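Local coordinates for endo-b-1,4-glucanase (Nasutitermes takasagoensis, PDB 1KS8), which probably cuts internal beta-1,4-glucosidic linkages in cellulose and related beta-glucans, as a glycosyl hydrolase of family 9, at residues Gln41-Gln46 with Ala139-Thr144; Tyr114-Gln119 with Asp197-Ala202. One frame throughout, in Å; residues are numbered along the deposited sequence.

Contact 1. Residues Gln41-Gln46 with Ala139-Thr144; sequences QGDQGQ and AYKIDT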
loop_
_atom_site.group_PDB
_atom_site.type_symbol
_atom_site.label_atom_id
_atom_site.label_comp_id
_atom_site.label_asym_id
_atom_site.label_seq_id
_atom_site.Cartn_x
_atom_site.Cartn_y
_atom_site.Cartn_z
ATOM N N GLN A 41 -15.605 -4.752 15.342
ATOM C CA GLN A 41 -16.042 -3.613 16.138
ATOM C C GLN A 41 -15.048 -3.182 17.205
ATOM O O GLN A 41 -14.186 -3.961 17.622
ATOM C CB GLN A 41 -17.377 -3.956 16.795
ATOM C CG GLN A 41 -17.284 -5.100 17.795
ATOM C CD GLN A 41 -18.636 -5.700 18.114
ATOM O OE1 GLN A 41 -19.173 -6.497 17.340
ATOM N NE2 GLN A 41 -19.204 -5.310 19.247
ATOM N N GLY A 42 -15.191 -1.935 17.648
ATOM C CA GLY A 42 -14.317 -1.382 18.667
ATOM C C GLY A 42 -14.677 -1.824 20.072
ATOM O O GLY A 42 -15.603 -2.611 20.272
ATOM N N ASP A 43 -13.947 -1.302 21.052
ATOM C CA ASP A 43 -14.163 -1.670 22.445
ATOM C C ASP A 43 -15.533 -1.286 23.004
ATOM O O ASP A 43 -15.997 -1.896 23.968
ATOM C CB ASP A 43 -13.036 -1.090 23.304
ATOM C CG ASP A 43 -11.677 -1.684 22.951
ATOM O OD1 ASP A 43 -10.653 -1.202 23.479
ATOM O OD2 ASP A 43 -11.630 -2.638 22.146
ATOM N N GLN A 44 -16.177 -0.286 22.408
ATOM C CA GLN A 44 -17.510 0.125 22.846
ATOM C C GLN A 44 -18.555 -0.384 21.860
ATOM O O GLN A 44 -19.729 -0.026 21.936
ATOM C CB GLN A 44 -17.617 1.651 22.958
ATOM C CG GLN A 44 -17.050 2.219 24.250
ATOM C CD GLN A 44 -15.542 2.181 24.296
ATOM O OE1 GLN A 44 -14.944 2.015 25.360
ATOM N NE2 GLN A 44 -14.914 2.353 23.142
ATOM N N GLY A 45 -18.121 -1.225 20.929
ATOM C CA GLY A 45 -19.039 -1.765 19.944
ATOM C C GLY A 45 -19.156 -0.915 18.694
ATOM O O GLY A 45 -20.058 -1.131 17.884
ATOM N N GLN A 46 -18.254 0.051 18.530
ATOM C CA GLN A 46 -18.278 0.908 17.351
ATOM C C GLN A 46 -18.067 0.058 16.105
ATOM O O GLN A 46 -17.267 -0.874 16.103
ATOM C CB GLN A 46 -17.166 1.959 17.403
ATOM C CG GLN A 46 -17.187 2.887 18.606
ATOM C CD GLN A 46 -16.245 2.443 19.708
ATOM O OE1 GLN A 46 -15.670 3.274 20.413
ATOM N NE2 GLN A 46 -16.086 1.135 19.870
ATOM N N ALA A 139 -10.004 -5.777 18.644
ATOM C CA ALA A 139 -9.674 -4.523 17.987
ATOM C C ALA A 139 -8.720 -3.801 18.927
ATOM O O ALA A 139 -8.966 -3.723 20.135
ATOM C CB ALA A 139 -10.930 -3.693 17.756
ATOM N N TYR A 140 -7.625 -3.289 18.378
ATOM C CA TYR A 140 -6.620 -2.593 19.172
ATOM C C TYR A 140 -6.526 -1.139 18.734
ATOM O O TYR A 140 -6.623 -0.833 17.543
ATOM C CB TYR A 140 -5.261 -3.274 19.001
ATOM C CG TYR A 140 -5.255 -4.755 19.316
ATOM C CD1 TYR A 140 -5.680 -5.230 20.556
ATOM C CD2 TYR A 140 -4.796 -5.682 18.381
ATOM C CE1 TYR A 140 -5.645 -6.594 20.858
ATOM C CE2 TYR A 140 -4.757 -7.045 18.672
ATOM C CZ TYR A 140 -5.181 -7.492 19.908
ATOM O OH TYR A 140 -5.132 -8.841 20.194
ATOM N N LYS A 141 -6.320 -0.245 19.694
ATOM C CA LYS A 141 -6.252 1.174 19.389
ATOM C C LYS A 141 -5.076 1.897 20.028
ATOM O O LYS A 141 -4.413 1.380 20.931
ATOM C CB LYS A 141 -7.535 1.852 19.873
ATOM C CG LYS A 141 -7.674 1.857 21.396
ATOM C CD LYS A 141 -8.964 2.530 21.847
ATOM C CE LYS A 141 -8.988 2.734 23.354
ATOM N NZ LYS A 141 -8.848 1.456 24.096
ATOM N N ILE A 142 -4.824 3.098 19.524
ATOM C CA ILE A 142 -3.812 3.966 20.093
ATOM C C ILE A 142 -4.641 5.130 20.635
ATOM O O ILE A 142 -5.745 5.399 20.149
ATOM C CB ILE A 142 -2.782 4.491 19.047
ATOM C CG1 ILE A 142 -3.490 5.070 17.821
ATOM C CG2 ILE A 142 -1.828 3.372 18.652
ATOM C CD1 ILE A 142 -2.541 5.749 16.839
ATOM N N ASP A 143 -4.134 5.786 21.671
ATOM C CA ASP A 143 -4.823 6.922 22.273
ATOM C C ASP A 143 -3.791 7.803 22.964
ATOM O O ASP A 143 -2.594 7.607 22.781
ATOM C CB ASP A 143 -5.904 6.458 23.264
ATOM C CG ASP A 143 -5.402 5.428 24.257
ATOM O OD1 ASP A 143 -4.264 5.564 24.743
ATOM O OD2 ASP A 143 -6.163 4.483 24.563
ATOM N N THR A 144 -4.240 8.769 23.758
ATOM C CA THR A 144 -3.298 9.662 24.423
ATOM C C THR A 144 -2.349 8.979 25.407
ATOM O O THR A 144 -1.239 9.461 25.624
ATOM C CB THR A 144 -4.027 10.814 25.147
ATOM O OG1 THR A 144 -4.960 10.279 26.094
ATOM C CG2 THR A 144 -4.768 11.682 24.138
HETATM O O HOH W 1 -11.772 -5.627 21.037
HETATM O O HOH W 2 -8.573 -2.577 22.551
#
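Asp43 and Lys141 make the charged part of this contact, a salt bridge in which Lys141 NZ lies 3.3 Å from Asp43 OD1. As a hydrogen bond the pair is weak, and in this structure at pH 2.5 the carboxylate may be partly protonated. The two side chains meet at a slant: the lysine chain runs out straight as far as CE and bends only at its last torsion (chi4 -58°), which brings the ammonium group to the aspartate oxygen.

Water carries the rest of the polar contact. Each carboxylate oxygen of Asp43 reaches the backbone of Ala139 through one molecule. Water 1 gives a proton to Asp43 OD2 at 3.2 Å and takes one from Ala139 N at 3.0 Å. Water 2 donates twice, to Asp43 OD1 and to Ala139 O, both at 2.7 Å. The carboxylate thus faces the backbone of strand 139-142, an outermost strand of the small antiparallel sheet that accompanies the helices of this (alpha/alpha)6 enzyme. Asp43 has CG beside its backbone N and anti to its carbonyl carbon (chi1 -64°), a setting that directs both oxygens to the strand.

Direct van der Waals contact is slight: Ala139 CB lies 3.3 Å from the backbone Gln41 O, with Gly42 CA somewhat farther off.

Backbone bonds shape the loop itself. Residues Gly42 to Gly45 form a type I turn, closed by Gly45 N to Gly42 O at 2.9 Å, and Gly42 N bonds to Gln46 O. Gly45 adopts backbone angles that favour glycine, while at Gly42 a CB would run into the Gln46 amide. The hydroxyl of Tyr114 hydrogen-bonds Asp43 N, and the same tyrosine touches the side chains of Ala139 and Lys141.

Contact 2. Residues Tyr114-Gln119 with Asp197-Ala202; sequences YGQVGQ and DSITDA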
loop_
_atom_site.group_PDB
_atom_site.type_symbol
_atom_site.label_atom_id
_atom_site.label_comp_id
_atom_site.label_asym_id
_atom_site.label_seq_id
_atom_site.Cartn_x
_atom_site.Cartn_y
_atom_site.Cartn_z
ATOM N N TYR A 114 -8.304 3.253 16.043
ATOM C CA TYR A 114 -8.127 1.810 16.024
ATOM C C TYR A 114 -7.168 1.438 14.905
ATOM O O TYR A 114 -7.396 1.762 13.737
ATOM C CB TYR A 114 -9.470 1.094 15.868
ATOM C CG TYR A 114 -10.204 0.994 17.182
ATOM C CD1 TYR A 114 -10.937 2.074 17.682
ATOM C CD2 TYR A 114 -10.100 -0.154 17.967
ATOM C CE1 TYR A 114 -11.544 2.008 18.941
ATOM C CE2 TYR A 114 -10.700 -0.228 19.219
ATOM C CZ TYR A 114 -11.417 0.855 19.700
ATOM O OH TYR A 114 -11.991 0.780 20.947
ATOM N N GLY A 115 -6.083 0.769 15.282
ATOM C CA GLY A 115 -5.071 0.388 14.314
ATOM C C GLY A 115 -5.043 -1.071 13.917
ATOM O O GLY A 115 -4.202 -1.475 13.110
ATOM N N GLN A 116 -5.943 -1.875 14.468
ATOM C CA GLN A 116 -5.958 -3.283 14.113
ATOM C C GLN A 116 -7.249 -3.979 14.495
ATOM O O GLN A 116 -7.842 -3.675 15.528
ATOM C CB GLN A 116 -4.791 -4.008 14.797
ATOM C CG GLN A 116 -4.447 -5.370 14.196
ATOM C CD GLN A 116 -3.209 -5.985 14.829
ATOM O OE1 GLN A 116 -2.175 -5.327 14.959
ATOM N NE2 GLN A 116 -3.303 -7.253 15.219
ATOM N N VAL A 117 -7.693 -4.889 13.637
ATOM C CA VAL A 117 -8.858 -5.721 13.922
ATOM C C VAL A 117 -8.391 -7.120 13.550
ATOM O O VAL A 117 -7.967 -7.369 12.411
ATOM C CB VAL A 117 -10.103 -5.360 13.096
ATOM C CG1 VAL A 117 -11.240 -6.317 13.459
ATOM C CG2 VAL A 117 -10.523 -3.926 13.386
ATOM N N GLY A 118 -8.451 -8.019 14.526
ATOM C CA GLY A 118 -7.997 -9.382 14.338
ATOM C C GLY A 118 -6.646 -9.513 15.019
ATOM O O GLY A 118 -5.840 -8.580 14.987
ATOM N N GLN A 119 -6.405 -10.650 15.666
ATOM C CA GLN A 119 -5.126 -10.882 16.325
ATOM C C GLN A 119 -4.292 -11.743 15.391
ATOM O O GLN A 119 -4.812 -12.669 14.775
ATOM C CB GLN A 119 -5.309 -11.623 17.651
ATOM C CG GLN A 119 -3.980 -11.833 18.367
ATOM C CD GLN A 119 -3.961 -13.059 19.255
ATOM O OE1 GLN A 119 -4.342 -14.153 18.835
ATOM N NE2 GLN A 119 -3.490 -12.891 20.487
ATOM N N ASP A 197 4.375 -0.081 20.040
ATOM C CA ASP A 197 4.714 -0.164 21.457
ATOM C C ASP A 197 3.381 -0.085 22.205
ATOM O O ASP A 197 3.289 -0.432 23.383
ATOM C CB ASP A 197 5.616 0.999 21.894
ATOM C CG ASP A 197 7.075 0.786 21.528
ATOM O OD1 ASP A 197 7.464 -0.363 21.235
ATOM O OD2 ASP A 197 7.839 1.774 21.548
ATOM N N SER A 198 2.351 0.385 21.504
ATOM C CA SER A 198 1.007 0.506 22.065
ATOM C C SER A 198 0.184 -0.711 21.640
ATOM O O SER A 198 -0.366 -1.424 22.480
ATOM C CB SER A 198 0.349 1.798 21.578
ATOM O OG SER A 198 1.068 2.928 22.050
ATOM N N ILE A 199 0.092 -0.937 20.335
ATOM C CA ILE A 199 -0.616 -2.099 19.809
ATOM C C ILE A 199 0.511 -3.119 19.679
ATOM O O ILE A 199 1.091 -3.306 18.606
ATOM C CB ILE A 199 -1.248 -1.795 18.434
ATOM C CG1 ILE A 199 -2.287 -0.679 18.588
ATOM C CG2 ILE A 199 -1.895 -3.052 17.863
ATOM C CD1 ILE A 199 -2.984 -0.277 17.299
ATOM N N THR A 200 0.832 -3.761 20.796
ATOM C CA THR A 200 1.933 -4.712 20.829
ATOM C C THR A 200 1.810 -5.930 19.927
ATOM O O THR A 200 2.822 -6.520 19.557
ATOM C CB THR A 200 2.221 -5.184 22.271
ATOM O OG1 THR A 200 1.055 -5.806 22.820
ATOM C CG2 THR A 200 2.626 -3.999 23.146
ATOM N N ASP A 201 0.595 -6.316 19.558
ATOM C CA ASP A 201 0.454 -7.475 18.688
ATOM C C ASP A 201 1.142 -7.202 17.353
ATOM O O ASP A 201 1.686 -8.109 16.727
ATOM C CB ASP A 201 -1.019 -7.801 18.442
ATOM C CG ASP A 201 -1.207 -9.153 17.780
ATOM O OD1 ASP A 201 -1.760 -9.215 16.662
ATOM O OD2 ASP A 201 -0.792 -10.161 18.390
ATOM N N ALA A 202 1.128 -5.941 16.934
ATOM C CA ALA A 202 1.721 -5.547 15.660
ATOM C C ALA A 202 3.244 -5.549 15.629
ATOM O O ALA A 202 3.846 -5.530 14.554
ATOM C CB ALA A 202 1.201 -4.165 15.259
HETATM O O HOH W 3 -1.494 -10.537 20.967
#
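Gly115 and Ile199 bring strand and turn together at one end, 7.5 Å between their CA atoms, and Gln119 and Asp201 at the other, 7.0 Å between theirs. Ile199 is the centre of an inverse gamma turn leading into a 3-10 segment, and its CD1 packs 3.7 Å from Gly115 CA, where any CB would collide with it.

Gln116 carries most of the contact. With CG anti to N (chi1 -163°) and the chain extended beyond it, the amide reaches across to the turn and NE2 uses both of its hydrogens. Gln116 NE2 makes a nearly straight bond (175°) to Gly118 O at 2.9 Å, in the carbonyl plane; Gln116 NE2 also makes a more bent one (150°) to Asp201 OD1, again 2.9 Å, on that oxygen's anti lone pair. Both acceptors lie close to the amide plane, so the pair fixes its rotation. OE1 of Gln116 meets methyl groups, Ala202 CB at 3.6 Å and Ile199 CG2 slightly farther away.

A classic beta bulge interrupts the strand pairing here: Gly115 and Gln116 both face Tyr140 of the neighbouring strand 139-142, in the antiparallel sheet beside the (alpha/alpha)6 helices. A leucine in place of Gln116 would probably leave Gly118 O without this donor and Asp201 OD1 without its tie to the strand, burying a hydrocarbon end between two oxygens.

Asp201 OD1 also accepts from Gly120 N. Asp201 OD2 touches Gln119 CG and takes a proton from water 3 at 2.7 Å, which in turn accepts from Gln119 NE2 at 3.1 Å. Gln119 is the N-cap of helix 120-124, and its OE1 receives the backbone N of Ala122.

Both contacts draw on the same antiparallel sheet, through neighbouring strands: contact 1 sets a loop against strand 139-142, one of the two edge strands, and contact 2 sets strand 113-117 against the turn at 197-202. Contact 1 lies at the surface, and its chemistry is that of a solvated place, a weak ion pair with two bridging waters and little packing. Contact 2 is buried, held by a direct hydrogen bond from a glutamine amide to a carboxylate and by methyl packing, with a water bridging Gln119 and Asp201. Strand pairing through Tyr140 O and Gly115 N joins them, and Tyr140 CB packs against Ile199 CG2.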